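Local structure of tyrosinase (Aspergillus oryzae, 6JU7) at residues F301-Y306 against N327-H332; R66-H71 against V365-P370; L263-H268 against N333-W338. The protein probably catalyses, through the dicopper central domain held in this chain, the hydroxylation of L-tyrosine and the oxidation of L-dopa to L-dopaquinone. The protein carries 1 engineered substitution. All coordinates share one frame; numbering follows the deposited sequence.

Contact 1: F301-Y306 against N327-H332. With TYR (tyrosine), chain E.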
loop_
_atom_site.group_PDB
_atom_site.type_symbol
_atom_site.label_atom_id
_atom_site.label_comp_id
_atom_site.label_asym_id
_atom_site.label_seq_id
_atom_site.Cartn_x
_atom_site.Cartn_y
_atom_site.Cartn_z
ATOM N N PHE B 301 -20.048 18.703 24.764
ATOM C CA PHE B 301 -19.560 18.701 23.379
ATOM C C PHE B 301 -18.102 18.288 23.295
ATOM O O PHE B 301 -17.674 17.552 22.404
ATOM C CB PHE B 301 -19.714 20.117 22.792
ATOM C CG PHE B 301 -18.860 20.327 21.570
ATOM C CD1 PHE B 301 -19.258 19.854 20.329
ATOM C CD2 PHE B 301 -17.654 21.012 21.662
ATOM C CE1 PHE B 301 -18.462 20.053 19.218
ATOM C CE2 PHE B 301 -16.835 21.182 20.562
ATOM C CZ PHE B 301 -17.246 20.698 19.333
ATOM N N SER B 302 -17.274 18.787 24.218
ATOM C CA SER B 302 -15.824 18.739 24.033
ATOM C C SER B 302 -15.134 17.413 24.305
ATOM O O SER B 302 -14.062 17.198 23.729
ATOM C CB SER B 302 -15.123 19.790 24.923
ATOM O OG SER B 302 -15.409 19.578 26.311
ATOM N N SER B 303 -15.622 16.558 25.189
ATOM C CA SER B 303 -14.769 15.499 25.718
ATOM C C SER B 303 -15.534 14.273 26.180
ATOM O O SER B 303 -16.668 14.331 26.644
ATOM C CB SER B 303 -13.951 16.035 26.910
ATOM O OG SER B 303 -13.132 15.007 27.437
ATOM N N THR B 304 -14.848 13.139 26.094
ATOM C CA THR B 304 -15.367 11.927 26.721
ATOM C C THR B 304 -15.425 12.049 28.238
ATOM O O THR B 304 -16.061 11.263 28.945
ATOM C CB THR B 304 -14.478 10.734 26.317
ATOM O OG1 THR B 304 -13.098 11.049 26.534
ATOM C CG2 THR B 304 -14.637 10.459 24.826
ATOM N N ARG B 305 -14.749 13.045 28.815
ATOM C CA ARG B 305 -14.733 13.169 30.279
ATOM C C ARG B 305 -16.128 13.383 30.850
ATOM O O ARG B 305 -16.417 13.032 32.004
ATOM C CB ARG B 305 -13.797 14.304 30.719
ATOM C CG ARG B 305 -13.586 14.398 32.226
ATOM C CD ARG B 305 -12.788 13.227 32.756
ATOM N N TYR B 306 -17.031 13.997 30.087
ATOM C CA TYR B 306 -18.297 14.384 30.727
ATOM C C TYR B 306 -19.000 13.146 31.279
ATOM O O TYR B 306 -19.685 13.221 32.306
ATOM C CB TYR B 306 -19.199 15.125 29.740
ATOM C CG TYR B 306 -20.203 16.049 30.391
ATOM C CD1 TYR B 306 -19.872 17.347 30.759
ATOM C CD2 TYR B 306 -21.505 15.620 30.645
ATOM C CE1 TYR B 306 -20.816 18.169 31.354
ATOM C CE2 TYR B 306 -22.450 16.435 31.242
ATOM C CZ TYR B 306 -22.099 17.720 31.604
ATOM O OH TYR B 306 -23.030 18.558 32.192
ATOM N N ASN B 327 -20.095 12.965 21.341
ATOM C CA ASN B 327 -19.263 14.163 21.504
ATOM C C ASN B 327 -18.095 14.183 20.516
ATOM O O ASN B 327 -17.742 13.202 19.860
ATOM C CB ASN B 327 -18.807 14.274 22.961
ATOM C CG ASN B 327 -17.784 13.222 23.349
ATOM O OD1 ASN B 327 -16.640 13.321 22.928
ATOM N ND2 ASN B 327 -18.198 12.212 24.109
ATOM N N LEU B 328 -17.466 15.345 20.389
ATOM C CA LEU B 328 -16.377 15.597 19.460
ATOM C C LEU B 328 -15.240 14.595 19.632
ATOM O O LEU B 328 -14.716 14.052 18.656
ATOM C CB LEU B 328 -15.813 17.009 19.727
ATOM C CG LEU B 328 -14.626 17.408 18.840
ATOM C CD1 LEU B 328 -15.106 17.680 17.420
ATOM C CD2 LEU B 328 -13.913 18.618 19.427
ATOM N N GLU B 329 -14.833 14.403 20.880
ATOM C CA GLU B 329 -13.660 13.578 21.162
ATOM C C GLU B 329 -13.924 12.117 20.830
ATOM O O GLU B 329 -13.075 11.425 20.266
ATOM C CB GLU B 329 -13.212 13.758 22.619
ATOM C CG GLU B 329 -11.857 13.105 22.869
ATOM C CD GLU B 329 -11.332 13.324 24.270
ATOM O OE1 GLU B 329 -12.019 13.918 25.134
ATOM O OE2 GLU B 329 -10.191 12.871 24.508
ATOM N N ALA B 330 -15.141 11.669 21.120
ATOM C CA ALA B 330 -15.539 10.310 20.780
ATOM C C ALA B 330 -15.580 10.065 19.285
ATOM O O ALA B 330 -15.144 9.001 18.821
ATOM C CB ALA B 330 -16.893 10.013 21.416
ATOM N N ILE B 331 -16.110 11.008 18.506
ATOM C CA ILE B 331 -16.034 10.852 17.052
ATOM C C ILE B 331 -14.576 10.821 16.601
ATOM O O ILE B 331 -14.192 9.940 15.805
ATOM C CB ILE B 331 -16.821 11.976 16.332
ATOM C CG1 ILE B 331 -18.309 11.942 16.659
ATOM C CG2 ILE B 331 -16.557 11.918 14.835
ATOM C CD1 ILE B 331 -19.163 13.064 16.129
ATOM N N HIS B 332 -13.768 11.731 17.116
ATOM C CA HIS B 332 -12.344 11.797 16.771
ATOM C C HIS B 332 -11.642 10.486 17.089
ATOM O O HIS B 332 -10.775 10.025 16.343
ATOM C CB HIS B 332 -11.706 13.014 17.443
ATOM C CG HIS B 332 -10.368 12.846 18.069
ATOM N ND1 HIS B 332 -10.212 12.237 19.309
ATOM C CD2 HIS B 332 -9.129 13.245 17.707
ATOM C CE1 HIS B 332 -8.938 12.244 19.638
ATOM N NE2 HIS B 332 -8.247 12.846 18.685
HETATM N N TYR E . -7.366 4.325 20.178
HETATM C CA TYR E . -8.161 5.370 20.815
HETATM C C TYR E . -9.481 4.785 21.326
HETATM O O TYR E . -10.126 5.452 22.151
HETATM C CB TYR E . -8.453 6.528 19.873
HETATM C CG TYR E . -7.335 7.515 19.626
HETATM C CD1 TYR E . -7.426 8.814 20.120
HETATM C CD2 TYR E . -6.209 7.186 18.887
HETATM C CE1 TYR E . -6.420 9.740 19.902
HETATM C CE2 TYR E . -5.199 8.098 18.656
HETATM C CZ TYR E . -5.307 9.381 19.161
HETATM O OH TYR E . -4.303 10.284 18.928
HETATM O OXT TYR E . -9.835 3.676 20.885
HETATM O O HOH W 1 -11.242 9.711 24.989
#
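E329 reaches from helix 328-340 across to S302, the last residue of helix 298-302, and to S303 and T304 just after it. Its CB lies 3.7 Å from S302 O and rests near S303 CA. CG is anti to the backbone N (chi1 -170°) and the chain is extended beyond it, which carries the carboxylate to the turn at 303-305. CD comes 3.7 Å from T304 OG1, whose own hydrogen bond is to N99 OD1. At the tip, OE1 accepts two bonds: one from S303 OG at 2.8 Å, nearly in line with the C-O bond, and one from T304 N at 3.1 Å, arriving from above the carboxylate plane. OE2 is held by N99 N. S303 OG in turn accepts from R305 N, forming an ST turn. At the start of helix 328-340, N327 is the N-cap, its OD1 accepting from A330 N at 2.9 Å. That helix carries H332 and H336, ligands of one copper of the type-3 pair, while E329 touches H98, a ligand on the other copper's side. Beside it, L328 N donates to F301 O at 3.0 Å, and on the apolar side L328 CB lies over the F301 ring, 4.2 Å from its centroid.

Contact 2: R66-H71 against V365-P370. With TYR (tyrosine), chain E.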
loop_
_atom_site.group_PDB
_atom_site.type_symbol
_atom_site.label_atom_id
_atom_site.label_comp_id
_atom_site.label_asym_id
_atom_site.label_seq_id
_atom_site.Cartn_x
_atom_site.Cartn_y
_atom_site.Cartn_z
ATOM N N ARG B 66 10.334 15.748 16.135
ATOM C CA ARG B 66 10.164 16.415 17.426
ATOM C C ARG B 66 8.807 17.090 17.567
ATOM O O ARG B 66 8.272 17.163 18.691
ATOM C CB ARG B 66 11.293 17.429 17.616
ATOM C CG ARG B 66 12.668 16.793 17.746
ATOM C CD ARG B 66 12.847 16.018 19.037
ATOM N NE ARG B 66 12.536 16.817 20.216
ATOM C CZ ARG B 66 13.349 17.745 20.723
ATOM N NH1 ARG B 66 14.518 17.987 20.132
ATOM N NH2 ARG B 66 12.979 18.436 21.796
ATOM N N LEU B 67 8.224 17.598 16.469
ATOM C CA LEU B 67 6.890 18.203 16.578
ATOM C C LEU B 67 5.843 17.128 16.847
ATOM O O LEU B 67 4.966 17.296 17.699
ATOM C CB LEU B 67 6.544 18.973 15.305
ATOM C CG LEU B 67 7.359 20.241 15.065
ATOM C CD1 LEU B 67 7.122 20.782 13.659
ATOM C CD2 LEU B 67 7.016 21.324 16.089
ATOM N N ALA B 68 5.921 16.017 16.134
ATOM C CA ALA B 68 5.050 14.877 16.412
ATOM C C ALA B 68 5.319 14.344 17.819
ATOM O O ALA B 68 4.400 13.907 18.504
ATOM C CB ALA B 68 5.244 13.769 15.380
ATOM N N GLY B 69 6.553 14.446 18.307
ATOM C CA GLY B 69 6.902 13.965 19.639
ATOM C C GLY B 69 6.269 14.765 20.761
ATOM O O GLY B 69 6.277 14.302 21.903
ATOM N N ILE B 70 5.762 15.964 20.497
ATOM C CA ILE B 70 5.063 16.725 21.525
ATOM C C ILE B 70 3.845 15.956 22.012
ATOM O O ILE B 70 3.534 15.956 23.199
ATOM C CB ILE B 70 4.641 18.111 20.983
ATOM C CG1 ILE B 70 5.858 18.997 20.685
ATOM C CG2 ILE B 70 3.681 18.829 21.908
ATOM C CD1 ILE B 70 5.524 20.246 19.900
ATOM N N HIS B 71 3.184 15.265 21.085
ATOM C CA HIS B 71 1.893 14.663 21.405
ATOM C C HIS B 71 2.051 13.488 22.373
ATOM O O HIS B 71 1.282 13.404 23.334
ATOM C CB HIS B 71 1.244 14.212 20.110
ATOM C CG HIS B 71 -0.169 13.753 20.151
ATOM N ND1 HIS B 71 -0.519 12.420 20.109
ATOM C CD2 HIS B 71 -1.329 14.434 20.195
ATOM C CE1 HIS B 71 -1.836 12.304 20.133
ATOM N NE2 HIS B 71 -2.357 13.513 20.180
ATOM N N VAL B 365 1.689 7.296 19.283
ATOM C CA VAL B 365 2.410 7.459 18.022
ATOM C C VAL B 365 1.565 8.005 16.868
ATOM O O VAL B 365 2.083 8.174 15.754
ATOM C CB VAL B 365 3.057 6.134 17.579
ATOM C CG1 VAL B 365 4.100 5.705 18.602
ATOM C CG2 VAL B 365 2.023 5.028 17.375
ATOM N N ALA B 366 0.294 8.330 17.087
ATOM C CA ALA B 366 -0.536 8.787 15.968
ATOM C C ALA B 366 0.011 10.023 15.279
ATOM O O ALA B 366 -0.166 10.162 14.061
ATOM C CB ALA B 366 -1.949 9.060 16.475
ATOM N N ALA B 367 0.657 10.954 15.983
ATOM C CA ALA B 367 1.035 12.225 15.373
ATOM C C ALA B 367 2.159 12.024 14.366
ATOM O O ALA B 367 2.413 12.931 13.571
ATOM C CB ALA B 367 1.463 13.226 16.448
ATOM N N TYR B 368 2.804 10.850 14.322
ATOM C CA TYR B 368 3.840 10.632 13.300
ATOM C C TYR B 368 3.204 10.477 11.923
ATOM O O TYR B 368 3.885 10.761 10.928
ATOM C CB TYR B 368 4.744 9.426 13.634
ATOM C CG TYR B 368 5.539 9.778 14.881
ATOM C CD1 TYR B 368 6.667 10.582 14.771
ATOM C CD2 TYR B 368 5.125 9.374 16.149
ATOM C CE1 TYR B 368 7.408 10.953 15.878
ATOM C CE2 TYR B 368 5.858 9.764 17.259
ATOM C CZ TYR B 368 6.990 10.537 17.128
ATOM O OH TYR B 368 7.722 10.933 18.237
ATOM N N ASP B 369 1.945 10.041 11.818
ATOM C CA ASP B 369 1.356 9.869 10.483
ATOM C C ASP B 369 0.928 11.242 9.989
ATOM O O ASP B 369 0.155 11.917 10.688
ATOM C CB ASP B 369 0.157 8.912 10.567
ATOM C CG ASP B 369 -0.375 8.542 9.199
ATOM O OD1 ASP B 369 -0.420 9.491 8.373
ATOM O OD2 ASP B 369 -0.786 7.380 8.984
ATOM N N PRO B 370 1.417 11.732 8.857
ATOM C CA PRO B 370 1.041 13.086 8.441
ATOM C C PRO B 370 -0.456 13.346 8.352
ATOM O O PRO B 370 -0.869 14.530 8.410
ATOM C CB PRO B 370 1.727 13.217 7.059
ATOM C CG PRO B 370 2.892 12.278 7.142
ATOM C CD PRO B 370 2.406 11.110 7.966
HETATM N N TYR E . -7.366 4.325 20.178
HETATM C CA TYR E . -8.161 5.370 20.815
HETATM C C TYR E . -9.481 4.785 21.326
HETATM O O TYR E . -10.126 5.452 22.151
HETATM C CB TYR E . -8.453 6.528 19.873
HETATM C CG TYR E . -7.335 7.515 19.626
HETATM C CD1 TYR E . -7.426 8.814 20.120
HETATM C CD2 TYR E . -6.209 7.186 18.887
HETATM C CE1 TYR E . -6.420 9.740 19.902
HETATM C CE2 TYR E . -5.199 8.098 18.656
HETATM C CZ TYR E . -5.307 9.381 19.161
HETATM O OH TYR E . -4.303 10.284 18.928
HETATM O OXT TYR E . -9.835 3.676 20.885
HETATM O O HOH W 2 1.532 10.693 18.896
#
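H71 ND1 and A367 N are joined by one water, which lies 2.9 Å from H71 ND1 and accepts from A367 N at 3.1 Å. The bridge binds the imidazole of H71, set with CG anti to the backbone N (chi1 -171°), to the loop that leads into helix 371-389. No direct hydrogen bond crosses between 66-71 and 365-370; the direct contacts are apolar. A68 CB meets A367 CB at 4.0 Å, and A367 CB also lies 3.8 Å from H71 CB. Most of the rest is Y368, whose ring presents a face to A68 CB in a CH-pi contact, with A68 CB 3.8 Å from the ring centroid and 23° off the normal. The contacting rim is that of CD1 and CE1. Beyond the ring, Y368 OH passes 3.4 Å from G69 CA on its way to A73 O, the acceptor that anchors it. D369 then caps I371 N at the start of helix 371-389, which carries the copper ligand H376. H71 is itself a copper ligand seen in a structure of this protein, and the phenol OH of the bound tyrosine lies near its ring plane, 3.4 Å from H71 CE1. The water at ND1, with A367 CB also close to CG, probably limits the turn of the ring, consistent with NE2 being turned to the dicopper site.

Contact 3: L263-H268 against N333-W338. With TYR (tyrosine), chain E.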
loop_
_atom_site.group_PDB
_atom_site.type_symbol
_atom_site.label_atom_id
_atom_site.label_comp_id
_atom_site.label_asym_id
_atom_site.label_seq_id
_atom_site.Cartn_x
_atom_site.Cartn_y
_atom_site.Cartn_z
ATOM N N LEU B 263 -12.721 1.686 3.711
ATOM C CA LEU B 263 -13.790 0.748 4.073
ATOM C C LEU B 263 -14.251 1.001 5.499
ATOM O O LEU B 263 -15.460 1.021 5.783
ATOM C CB LEU B 263 -13.294 -0.683 3.897
ATOM C CG LEU B 263 -14.290 -1.812 4.214
ATOM C CD1 LEU B 263 -15.445 -1.758 3.243
ATOM C CD2 LEU B 263 -13.584 -3.167 4.189
ATOM N N ALA B 264 -13.310 1.220 6.420
ATOM C CA ALA B 264 -13.697 1.462 7.814
ATOM C C ALA B 264 -14.498 2.738 7.977
ATOM O O ALA B 264 -15.473 2.773 8.744
ATOM C CB ALA B 264 -12.452 1.516 8.696
ATOM N N LEU B 265 -14.101 3.801 7.269
ATOM C CA LEU B 265 -14.838 5.059 7.392
ATOM C C LEU B 265 -16.286 4.860 6.968
ATOM O O LEU B 265 -17.182 5.455 7.573
ATOM C CB LEU B 265 -14.211 6.122 6.492
ATOM C CG LEU B 265 -12.803 6.574 6.870
ATOM C CD1 LEU B 265 -12.244 7.475 5.783
ATOM C CD2 LEU B 265 -12.849 7.343 8.188
ATOM N N ASN B 266 -16.524 4.045 5.931
ATOM C CA ASN B 266 -17.895 3.901 5.419
ATOM C C ASN B 266 -18.698 2.799 6.094
ATOM O O ASN B 266 -19.929 2.857 6.037
ATOM C CB ASN B 266 -17.843 3.677 3.906
ATOM C CG ASN B 266 -17.354 4.952 3.219
ATOM O OD1 ASN B 266 -18.116 5.920 3.129
ATOM N ND2 ASN B 266 -16.114 4.938 2.758
ATOM N N GLU B 267 -18.020 1.842 6.734
ATOM C CA GLU B 267 -18.718 0.843 7.548
ATOM C C GLU B 267 -18.923 1.294 8.993
ATOM O O GLU B 267 -19.754 0.712 9.698
ATOM C CB GLU B 267 -17.949 -0.483 7.549
ATOM C CG GLU B 267 -17.840 -1.144 6.194
ATOM C CD GLU B 267 -17.600 -2.637 6.235
ATOM O OE1 GLU B 267 -16.981 -3.131 7.201
ATOM O OE2 GLU B 267 -18.053 -3.311 5.282
ATOM N N HIS B 268 -18.167 2.287 9.441
ATOM C CA HIS B 268 -18.315 2.968 10.723
ATOM C C HIS B 268 -18.545 2.006 11.880
ATOM O O HIS B 268 -19.550 2.115 12.600
ATOM C CB HIS B 268 -19.405 4.044 10.662
ATOM C CG HIS B 268 -20.744 3.543 10.198
ATOM N ND1 HIS B 268 -21.187 3.701 8.894
ATOM C CD2 HIS B 268 -21.753 2.927 10.853
ATOM C CE1 HIS B 268 -22.391 3.169 8.759
ATOM N NE2 HIS B 268 -22.758 2.696 9.933
ATOM N N ASN B 333 -12.002 9.862 18.209
ATOM C CA ASN B 333 -11.377 8.616 18.603
ATOM C C ASN B 333 -11.645 7.520 17.569
ATOM O O ASN B 333 -10.726 6.776 17.212
ATOM C CB ASN B 333 -11.918 8.125 19.951
ATOM C CG ASN B 333 -11.461 8.918 21.145
ATOM O OD1 ASN B 333 -10.537 9.742 21.042
ATOM N ND2 ASN B 333 -12.089 8.635 22.288
ATOM N N ASN B 334 -12.920 7.423 17.170
ATOM C CA ASN B 334 -13.300 6.447 16.150
ATOM C C ASN B 334 -12.592 6.724 14.831
ATOM O O ASN B 334 -12.091 5.771 14.229
ATOM C CB ASN B 334 -14.820 6.428 15.944
ATOM C CG ASN B 334 -15.532 5.670 17.051
ATOM O OD1 ASN B 334 -15.521 4.445 17.012
ATOM N ND2 ASN B 334 -16.115 6.370 18.008
ATOM N N VAL B 335 -12.554 7.982 14.391
ATOM C CA VAL B 335 -11.870 8.225 13.112
ATOM C C VAL B 335 -10.405 7.832 13.202
ATOM O O VAL B 335 -9.859 7.269 12.249
ATOM C CB VAL B 335 -12.045 9.683 12.663
ATOM C CG1 VAL B 335 -11.244 9.996 11.409
ATOM C CG2 VAL B 335 -13.532 9.980 12.463
ATOM N N HIS B 336 -9.736 8.082 14.328
ATOM C CA HIS B 336 -8.354 7.649 14.501
ATOM C C HIS B 336 -8.216 6.146 14.309
ATOM O O HIS B 336 -7.316 5.697 13.605
ATOM C CB HIS B 336 -7.859 8.013 15.911
ATOM C CG HIS B 336 -7.139 9.324 15.996
ATOM N ND1 HIS B 336 -5.807 9.452 15.678
ATOM C CD2 HIS B 336 -7.542 10.566 16.352
ATOM C CE1 HIS B 336 -5.415 10.717 15.834
ATOM N NE2 HIS B 336 -6.467 11.423 16.246
ATOM N N ASN B 337 -9.092 5.386 14.978
ATOM C CA ASN B 337 -9.019 3.926 14.858
ATOM C C ASN B 337 -9.257 3.496 13.423
ATOM O O ASN B 337 -8.581 2.589 12.903
ATOM C CB ASN B 337 -10.050 3.292 15.788
ATOM C CG ASN B 337 -9.697 3.429 17.254
ATOM O OD1 ASN B 337 -8.526 3.573 17.619
ATOM N ND2 ASN B 337 -10.688 3.366 18.136
ATOM N N TRP B 338 -10.203 4.157 12.751
ATOM C CA TRP B 338 -10.568 3.683 11.409
ATOM C C TRP B 338 -9.521 4.028 10.372
ATOM O O TRP B 338 -9.402 3.336 9.365
ATOM C CB TRP B 338 -11.922 4.293 10.978
ATOM C CG TRP B 338 -13.036 3.884 11.898
ATOM C CD1 TRP B 338 -13.035 2.808 12.758
ATOM C CD2 TRP B 338 -14.301 4.531 12.062
ATOM N NE1 TRP B 338 -14.231 2.758 13.453
ATOM C CE2 TRP B 338 -15.019 3.805 13.032
ATOM C CE3 TRP B 338 -14.897 5.654 11.483
ATOM C CZ2 TRP B 338 -16.307 4.161 13.436
ATOM C CZ3 TRP B 338 -16.171 6.016 11.878
ATOM C CH2 TRP B 338 -16.854 5.275 12.845
HETATM N N TYR E . -7.366 4.325 20.178
HETATM C CA TYR E . -8.161 5.370 20.815
HETATM C C TYR E . -9.481 4.785 21.326
HETATM O O TYR E . -10.126 5.452 22.151
HETATM C CB TYR E . -8.453 6.528 19.873
HETATM C CG TYR E . -7.335 7.515 19.626
HETATM C CD1 TYR E . -7.426 8.814 20.120
HETATM C CD2 TYR E . -6.209 7.186 18.887
HETATM C CE1 TYR E . -6.420 9.740 19.902
HETATM C CE2 TYR E . -5.199 8.098 18.656
HETATM C CZ TYR E . -5.307 9.381 19.161
HETATM O OH TYR E . -4.303 10.284 18.928
HETATM O OXT TYR E . -9.835 3.676 20.885
#
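W338 packs against A264 and H268 where helix 258-267 runs past helix 328-340, which bears two copper-ligand histidines in the dicopper core of the tyrosinase central domain. The pair is roughly antiparallel, the segment axes approaching to 9.4 Å at 143°. The tight part lies along W338. A264 CB meets W338 CB at 3.6 Å, and one face of the indole takes A264 O and H268 CA near its rim; H268 CA stands 3.8 Å from the centroid of the six-membered ring, a CH-pi contact. On the opposite face is N334 O of the indole's own helix, so the ring is sandwiched, and its NE1 donates to P269 O, a bond that would limit rotation of the ring. Packing thins toward L265, where CD2 comes 4.2 Å from W338 CE3 and 4.5 Å from V335 CG1; L283 fills in beside these groups. On the partly exposed side, the H268 imidazole leads away from the indole, and its ND1 makes a weak bond to N266 O. Helix 328-340 turns other residues to the bound tyrosine: the copper ligand H336 has the phenol CZ over its ring centre. Next to it, N337 OD1 accepts from the tyrosine N at 2.9 Å, and N337 ND2 donates to the tyrosine OXT at 2.9 Å and 170°.

How the contacts relate
From the N terminus, R66-H71 opens the outermost loop, which contact 2 closes almost 300 residues later at V365-P370. Within it, L263-H268 starts the loop closed by contact 3 at N333-W338, and within that again F301-Y306 pairs with N327-H332 in contact 1. The three are therefore nested, none crossing. Contacts 1 and 3 share helix 328-340 and touch where T304 CG2 lies 4.0 Å from N333 ND2; they tie that helix to helices 298-302 and 258-267. Contact 2 joins helix 64-68 to the approach of helix 371-389 and meets contact 3 at A366 and H336. All three touch the bound tyrosine, which lies among them.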